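Local structure of quinonprotein alcohol dehydrogenase-like protein (4R5O) at residues R222-Y227 with K249-N254; Y197-V200 with G204-R207; T191-Q196 with G234-N239. The protein is of unknown function but binds calcium ions and joins an immunoglobulin-like beta-sandwich to a seven-bladed beta-propeller. All blocks are in the same frame, centred on the assembly; numbering follows the deposited sequence.

Contact 1: R222-Y227 with K249-N254. With CA (calcium ion), chain K.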
# COMPACT_ATOMS: atom_id res chain seq x y z
N ARG A 222 4.68 13.73 23.89
CA ARG A 222 5.63 14.11 22.85
C ARG A 222 6.46 12.91 22.42
O ARG A 222 7.02 12.20 23.27
CB ARG A 222 6.55 15.25 23.36
CG ARG A 222 7.33 15.95 22.25
CD ARG A 222 8.21 17.09 22.74
NE ARG A 222 9.35 16.62 23.53
CZ ARG A 222 10.57 16.39 23.04
NH1 ARG A 222 10.83 16.61 21.75
NH2 ARG A 222 11.54 15.95 23.83
N LEU A 223 6.49 12.65 21.10
CA LEU A 223 7.25 11.59 20.45
C LEU A 223 6.73 10.16 20.79
O LEU A 223 7.38 9.18 20.41
CB LEU A 223 8.77 11.67 20.82
CG LEU A 223 9.50 12.98 20.48
CD1 LEU A 223 10.89 12.97 21.02
CD2 LEU A 223 9.49 13.26 18.97
N LEU A 224 5.57 10.02 21.48
CA LEU A 224 5.04 8.67 21.75
C LEU A 224 4.43 8.14 20.45
O LEU A 224 3.45 8.69 19.95
CB LEU A 224 4.03 8.60 22.92
CG LEU A 224 3.26 7.26 23.12
CD1 LEU A 224 4.19 6.12 23.39
CD2 LEU A 224 2.25 7.37 24.23
N CYS A 225 5.01 7.08 19.92
CA CYS A 225 4.64 6.49 18.66
C CYS A 225 4.64 4.96 18.74
O CYS A 225 5.59 4.38 19.26
CB CYS A 225 5.61 6.97 17.57
SG CYS A 225 5.15 6.44 15.90
N PHE A 226 3.60 4.32 18.18
CA PHE A 226 3.62 2.86 18.07
C PHE A 226 4.20 2.57 16.70
O PHE A 226 3.46 2.55 15.72
CB PHE A 226 2.25 2.16 18.31
CG PHE A 226 1.40 2.44 19.53
CD1 PHE A 226 1.92 3.14 20.62
CD2 PHE A 226 0.09 1.97 19.61
CE1 PHE A 226 1.12 3.43 21.74
CE2 PHE A 226 -0.69 2.20 20.75
CZ PHE A 226 -0.18 2.96 21.79
N TYR A 227 5.53 2.40 16.61
CA TYR A 227 6.21 2.11 15.34
C TYR A 227 5.66 0.84 14.78
O TYR A 227 5.49 0.74 13.58
CB TYR A 227 7.74 2.05 15.50
CG TYR A 227 8.30 3.37 15.97
CD1 TYR A 227 8.34 4.47 15.11
CD2 TYR A 227 8.74 3.55 17.27
CE1 TYR A 227 8.82 5.71 15.54
CE2 TYR A 227 9.23 4.78 17.71
CZ TYR A 227 9.27 5.85 16.84
OH TYR A 227 9.73 7.07 17.25
N LYS A 249 4.81 -2.43 25.52
CA LYS A 249 3.71 -1.94 26.34
C LYS A 249 2.39 -2.30 25.71
O LYS A 249 2.29 -2.38 24.49
CB LYS A 249 3.82 -0.43 26.51
CG LYS A 249 5.08 -0.06 27.28
CD LYS A 249 5.27 1.42 27.41
CE LYS A 249 6.68 1.73 27.80
NZ LYS A 249 7.61 1.43 26.68
N TYR A 250 1.39 -2.60 26.53
CA TYR A 250 0.09 -2.89 25.95
C TYR A 250 -0.98 -2.02 26.65
O TYR A 250 -0.80 -1.56 27.78
CB TYR A 250 -0.28 -4.39 25.98
CG TYR A 250 -0.44 -5.02 27.34
CD1 TYR A 250 -1.66 -5.01 28.00
CD2 TYR A 250 0.60 -5.75 27.90
CE1 TYR A 250 -1.84 -5.65 29.22
CE2 TYR A 250 0.44 -6.40 29.13
CZ TYR A 250 -0.78 -6.35 29.78
OH TYR A 250 -0.95 -6.97 31.00
N TYR A 251 -2.05 -1.76 25.90
CA TYR A 251 -3.23 -0.98 26.26
C TYR A 251 -4.46 -1.87 26.06
O TYR A 251 -4.39 -2.88 25.37
CB TYR A 251 -3.29 0.31 25.39
CG TYR A 251 -2.06 1.19 25.48
CD1 TYR A 251 -0.90 0.87 24.78
CD2 TYR A 251 -2.07 2.38 26.22
CE1 TYR A 251 0.25 1.64 24.90
CE2 TYR A 251 -0.94 3.19 26.29
CZ TYR A 251 0.22 2.82 25.63
OH TYR A 251 1.37 3.59 25.70
N ASP A 252 -5.58 -1.51 26.68
CA ASP A 252 -6.81 -2.28 26.54
C ASP A 252 -7.60 -1.70 25.37
O ASP A 252 -7.81 -0.49 25.33
CB ASP A 252 -7.61 -2.25 27.85
CG ASP A 252 -8.83 -3.11 27.84
OD1 ASP A 252 -8.69 -4.34 28.00
OD2 ASP A 252 -9.95 -2.55 27.71
N VAL A 253 -8.03 -2.56 24.41
CA VAL A 253 -8.76 -2.13 23.21
C VAL A 253 -10.07 -1.42 23.63
O VAL A 253 -10.34 -0.33 23.13
CB VAL A 253 -9.04 -3.33 22.25
CG1 VAL A 253 -10.07 -3.00 21.17
CG2 VAL A 253 -7.74 -3.84 21.62
N ASN A 254 -10.83 -1.98 24.56
CA ASN A 254 -12.11 -1.40 25.02
C ASN A 254 -11.92 -0.06 25.73
O ASN A 254 -12.75 0.84 25.54
CB ASN A 254 -12.85 -2.36 25.93
CG ASN A 254 -13.34 -3.58 25.20
OD1 ASN A 254 -13.68 -3.51 24.01
ND2 ASN A 254 -13.39 -4.70 25.91
CA CA K . -10.31 -6.23 27.77
O HOH W 1 -11.71 -4.47 28.26
O HOH W 2 -8.62 -8.51 27.52
O HOH W 3 -10.09 -5.56 30.23
O HOH W 4 -11.22 -6.09 25.14
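Phe-226 and Tyr-251 bring two buried aromatic rings together, and this pair carries most of the contact. The ring planes are inclined by only 30°, yet they are displaced along each other until little of one ring covers the other, with centroids 5.2 Å from each other. The touching is done at one corner, where CZ of Phe-226 lies 3.4 Å from CE1 of Tyr-251. Phe-226 holds its CG anti to its own carbonyl carbon (chi1 -52°), which swings the ring across to the strand.

A looser van der Waals touch is made by the phenol oxygen: OH of Tyr-251 lies 4.2 Å from CD2 of Leu-224, the two side chains meeting from opposite directions. Ile-205 packs against both rings. The arrangement belongs to the seven-bladed beta-propeller, for residues 222-227 link the last strand of one blade, 215-220, to the first strand of the next, 228-232, while Tyr-251 reaches back from that next blade. With an alanine at Tyr-251, Phe-226 and Leu-224 would probably lose their shared partner and a gap would open between the linking loop and strand 246-252.

The metal site lies at the far end of 249-254, away from the rings. Asp-252 is the N-cap of helix 253-258: its OD2 accepts from the backbone N of Glu-255, while its OD1 binds calcium at 2.5 Å. Four waters are the other modelled ligands. One of them donates to OD2 of Asp-252 at 2.7 Å and accepts from ND2 of Asn-254, tying the first helical turn to the metal.

Contact 2: Y197-V200 with G204-R207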
# COMPACT_ATOMS: atom_id res chain seq x y z
N TYR A 197 -12.90 1.41 14.49
CA TYR A 197 -11.86 2.31 14.99
C TYR A 197 -10.45 1.87 14.70
O TYR A 197 -10.14 0.69 14.62
CB TYR A 197 -11.98 2.42 16.52
CG TYR A 197 -13.27 3.06 16.97
CD1 TYR A 197 -13.46 4.44 16.85
CD2 TYR A 197 -14.28 2.31 17.56
CE1 TYR A 197 -14.65 5.04 17.26
CE2 TYR A 197 -15.46 2.90 17.99
CZ TYR A 197 -15.64 4.27 17.82
OH TYR A 197 -16.79 4.89 18.26
N GLY A 198 -9.58 2.88 14.65
CA GLY A 198 -8.13 2.74 14.52
C GLY A 198 -7.42 3.67 15.49
O GLY A 198 -8.06 4.45 16.19
N LEU A 199 -6.10 3.58 15.55
CA LEU A 199 -5.27 4.46 16.39
C LEU A 199 -4.20 5.11 15.58
O LEU A 199 -3.57 4.44 14.77
CB LEU A 199 -4.60 3.75 17.59
CG LEU A 199 -5.41 3.04 18.63
CD1 LEU A 199 -4.44 2.27 19.54
CD2 LEU A 199 -6.31 4.00 19.46
N VAL A 200 -3.98 6.40 15.79
CA VAL A 200 -2.91 7.14 15.14
C VAL A 200 -2.02 7.66 16.27
O VAL A 200 -2.50 8.31 17.20
CB VAL A 200 -3.41 8.25 14.17
CG1 VAL A 200 -2.25 9.14 13.71
CG2 VAL A 200 -4.19 7.66 12.98
N GLY A 204 1.51 10.98 20.94
CA GLY A 204 0.70 10.36 21.98
C GLY A 204 -0.22 9.36 21.31
O GLY A 204 0.21 8.67 20.39
N ILE A 205 -1.50 9.29 21.72
CA ILE A 205 -2.48 8.35 21.15
C ILE A 205 -3.74 9.09 20.72
O ILE A 205 -4.37 9.80 21.53
CB ILE A 205 -2.85 7.18 22.12
CG1 ILE A 205 -1.60 6.48 22.68
CG2 ILE A 205 -3.83 6.19 21.45
CD1 ILE A 205 -1.85 5.61 23.83
N ARG A 206 -4.14 8.86 19.47
CA ARG A 206 -5.37 9.38 18.87
C ARG A 206 -6.24 8.25 18.40
O ARG A 206 -5.73 7.35 17.74
CB ARG A 206 -5.08 10.31 17.69
CG ARG A 206 -4.22 11.49 18.02
CD ARG A 206 -3.68 12.00 16.73
NE ARG A 206 -2.83 13.17 16.91
CZ ARG A 206 -3.26 14.42 16.82
NH1 ARG A 206 -4.55 14.67 16.58
NH2 ARG A 206 -2.42 15.44 16.99
N ARG A 207 -7.54 8.27 18.74
CA ARG A 207 -8.49 7.30 18.22
C ARG A 207 -9.09 7.89 16.99
O ARG A 207 -9.51 9.03 17.03
CB ARG A 207 -9.58 6.93 19.25
CG ARG A 207 -10.58 5.89 18.72
CD ARG A 207 -11.68 5.56 19.70
NE ARG A 207 -12.49 6.73 20.06
CZ ARG A 207 -12.40 7.39 21.22
NH1 ARG A 207 -11.58 6.97 22.17
NH2 ARG A 207 -13.17 8.45 21.44
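Tyr-197 lies alongside Arg-207, both side chains pointing the same way, with CD1 of the ring 3.5 Å from CD of the arginine. The touch is made mainly by CG and CD of Arg-207; the guanidinium plane stands nearly at right angles to the ring. A bend at chi3 (60°) turns the polar end away, and NH1 donates to the carbonyl oxygens of Leu-256 and Ala-259. Gly-198 follows, its O receiving a CA-H...O contact from CA of Arg-207 at 3.5 Å. Leu-199 faces Arg-207 as an antiparallel non-hydrogen-bonded pair. Its CA lies 3.2 Å from O of Arg-206, while its CD2 reaches CG2 of Ile-205 at 3.9 Å. Val-200 and Arg-206 then form a hydrogen-bonded pair: N of Val-200 donates to O of Arg-206 (2.8 Å, 165°), and N of Arg-206 returns a more bent bond to O of Val-200 (2.9 Å, 142°). Arg-206 runs out extended from CG to NE, and its guanidinium forms a salt bridge with Asp-203, in the turn. Strands 197-201 and 204-209 thus make the central beta hairpin of a four-stranded antiparallel sheet, the standard blade of a beta-propeller.

Contact 3: T191-Q196 with G234-N239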
# COMPACT_ATOMS: atom_id res chain seq x y z
N THR A 191 -2.59 1.77 13.88
CA THR A 191 -3.18 0.56 14.42
C THR A 191 -4.64 0.50 14.00
O THR A 191 -5.31 1.51 14.08
CB THR A 191 -3.04 0.51 15.98
OG1 THR A 191 -1.72 0.84 16.41
CG2 THR A 191 -3.43 -0.83 16.57
N ILE A 192 -5.12 -0.65 13.54
CA ILE A 192 -6.53 -0.82 13.23
C ILE A 192 -7.06 -1.76 14.34
O ILE A 192 -6.59 -2.90 14.46
CB ILE A 192 -6.83 -1.29 11.76
CG1 ILE A 192 -6.95 -0.07 10.78
CG2 ILE A 192 -8.20 -1.99 11.72
CD1 ILE A 192 -5.91 0.92 10.68
N LEU A 193 -7.97 -1.21 15.20
CA LEU A 193 -8.52 -1.92 16.36
C LEU A 193 -9.57 -2.93 15.94
O LEU A 193 -9.59 -4.05 16.46
CB LEU A 193 -9.13 -0.95 17.39
CG LEU A 193 -8.24 0.20 17.93
CD1 LEU A 193 -9.01 1.07 18.92
CD2 LEU A 193 -7.03 -0.31 18.59
N ASN A 194 -10.47 -2.51 15.02
CA ASN A 194 -11.61 -3.29 14.54
C ASN A 194 -12.17 -2.64 13.27
O ASN A 194 -11.44 -1.92 12.61
CB ASN A 194 -12.69 -3.42 15.64
CG ASN A 194 -13.18 -2.12 16.24
OD1 ASN A 194 -13.37 -1.11 15.56
ND2 ASN A 194 -13.51 -2.17 17.52
N GLU A 195 -13.45 -2.89 12.92
CA GLU A 195 -14.05 -2.34 11.71
C GLU A 195 -14.39 -0.87 11.84
O GLU A 195 -14.46 -0.16 10.83
CB GLU A 195 -15.35 -3.07 11.32
CG GLU A 195 -15.29 -4.58 11.16
CD GLU A 195 -16.50 -5.20 10.46
OE1 GLU A 195 -17.39 -4.45 10.01
OE2 GLU A 195 -16.51 -6.44 10.31
N GLN A 196 -14.62 -0.42 13.09
CA GLN A 196 -15.09 0.92 13.38
C GLN A 196 -13.94 1.89 13.78
O GLN A 196 -14.03 3.07 13.44
CB GLN A 196 -16.13 0.83 14.52
CG GLN A 196 -16.84 2.14 14.95
CD GLN A 196 -17.72 2.87 13.94
OE1 GLN A 196 -18.00 2.41 12.82
NE2 GLN A 196 -18.22 4.03 14.36
N GLY A 234 -7.75 -8.86 23.21
CA GLY A 234 -8.36 -7.63 23.70
C GLY A 234 -7.41 -6.51 24.04
O GLY A 234 -7.84 -5.48 24.58
N LYS A 235 -6.11 -6.68 23.69
CA LYS A 235 -5.07 -5.68 23.96
C LYS A 235 -4.37 -5.20 22.71
O LYS A 235 -4.31 -5.92 21.71
CB LYS A 235 -3.99 -6.25 24.92
CG LYS A 235 -4.48 -6.83 26.26
CD LYS A 235 -5.16 -5.83 27.16
CE LYS A 235 -5.68 -6.52 28.41
NZ LYS A 235 -6.29 -5.55 29.37
N VAL A 236 -3.80 -4.00 22.79
CA VAL A 236 -2.92 -3.44 21.76
C VAL A 236 -1.48 -3.57 22.25
O VAL A 236 -1.11 -2.90 23.21
CB VAL A 236 -3.26 -1.97 21.40
CG1 VAL A 236 -2.30 -1.44 20.33
CG2 VAL A 236 -4.71 -1.82 20.95
N LEU A 237 -0.69 -4.43 21.62
CA LEU A 237 0.75 -4.57 21.94
C LEU A 237 1.51 -3.54 21.16
O LEU A 237 1.23 -3.39 19.98
CB LEU A 237 1.24 -5.99 21.62
CG LEU A 237 0.65 -7.08 22.48
CD1 LEU A 237 0.85 -8.45 21.86
CD2 LEU A 237 1.25 -7.03 23.86
N SER A 238 2.43 -2.78 21.78
CA SER A 238 3.15 -1.76 21.02
C SER A 238 4.70 -1.83 21.20
O SER A 238 5.22 -2.20 22.26
CB SER A 238 2.68 -0.37 21.40
OG SER A 238 3.06 -0.04 22.73
N ASN A 239 5.39 -1.47 20.11
CA ASN A 239 6.81 -1.20 19.95
C ASN A 239 6.93 0.29 19.76
O ASN A 239 6.45 0.79 18.74
CB ASN A 239 7.40 -2.01 18.79
CG ASN A 239 8.75 -1.51 18.32
OD1 ASN A 239 8.93 -1.25 17.15
ND2 ASN A 239 9.67 -1.25 19.23
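Val-236 divides its two methyls between Leu-193 and Thr-191, and these three buried side chains make the whole of the direct contact. The closer touch is between CG2 of Val-236 and CD2 of Leu-193, 3.6 Å apart, where the side chains meet at about a right angle. The first bond of the leucine side chain does not aim at the strand; with chi2 179° placing CD1 at the extended end, it is the other branch, CD2, that comes to the valine. On the second branch of Val-236, CG1 lies 4.0 Å from CG2 of Thr-191. The threonine shows a divided character here: its methyl faces the valine, while its hydroxyl is hydrogen-bonded to that of Ser-229.

Such apolar interlocking is how neighbouring blades of a beta-propeller hold together. Strand 189-192 opens one blade and strand 235-239 is the second strand of the next, so the packing runs between faces of two sheets and leaves their backbones well separated, 7.9 Å between CA of Leu-193 and CA of Val-236. Ile-231, from the first strand of the second blade, touches all three residues, and Leu-256 and Ile-257 of helix 253-258 add to the same apolar cluster.

The loose side begins directly after Leu-193, where the chain turns off toward solvent. Asn-194 braces this turn with its side chain: its OD1 accepts from the backbone N of Gln-196 at 2.9 Å, with an N-H...O angle of 138°, which makes an Asx turn, and accepts from the N of Tyr-197 as well. Glu-195, at the bend, is exposed. Across the contact, Lys-235 likewise sends its side chain away from the apolar cluster, and its NZ donates to OD1 of Asp-252, a calcium ligand.

Contact 2 lies within one propeller blade, contact 3 joins that blade to the next, and contact 1 packs the linking loop on the next blade. Contacts 1 and 3 touch through buried residues alone, while contact 2 has a buried middle and a partly exposed margin at Tyr-197 and the two arginines. Inside the sheet, backbone hydrogen bonds dominate and the most surface is buried; away from strand pairing, side chains do the work, aromatic in contact 1 and aliphatic in contact 3. Strands 189-192 and 197-201 are paired, as are 235-239 and 246-252, and Leu-199 packs on both Phe-226 and Leu-193. Polar chemistry moves outward, to the calcium beside Asp-252, the Asx turn and the arginine ends.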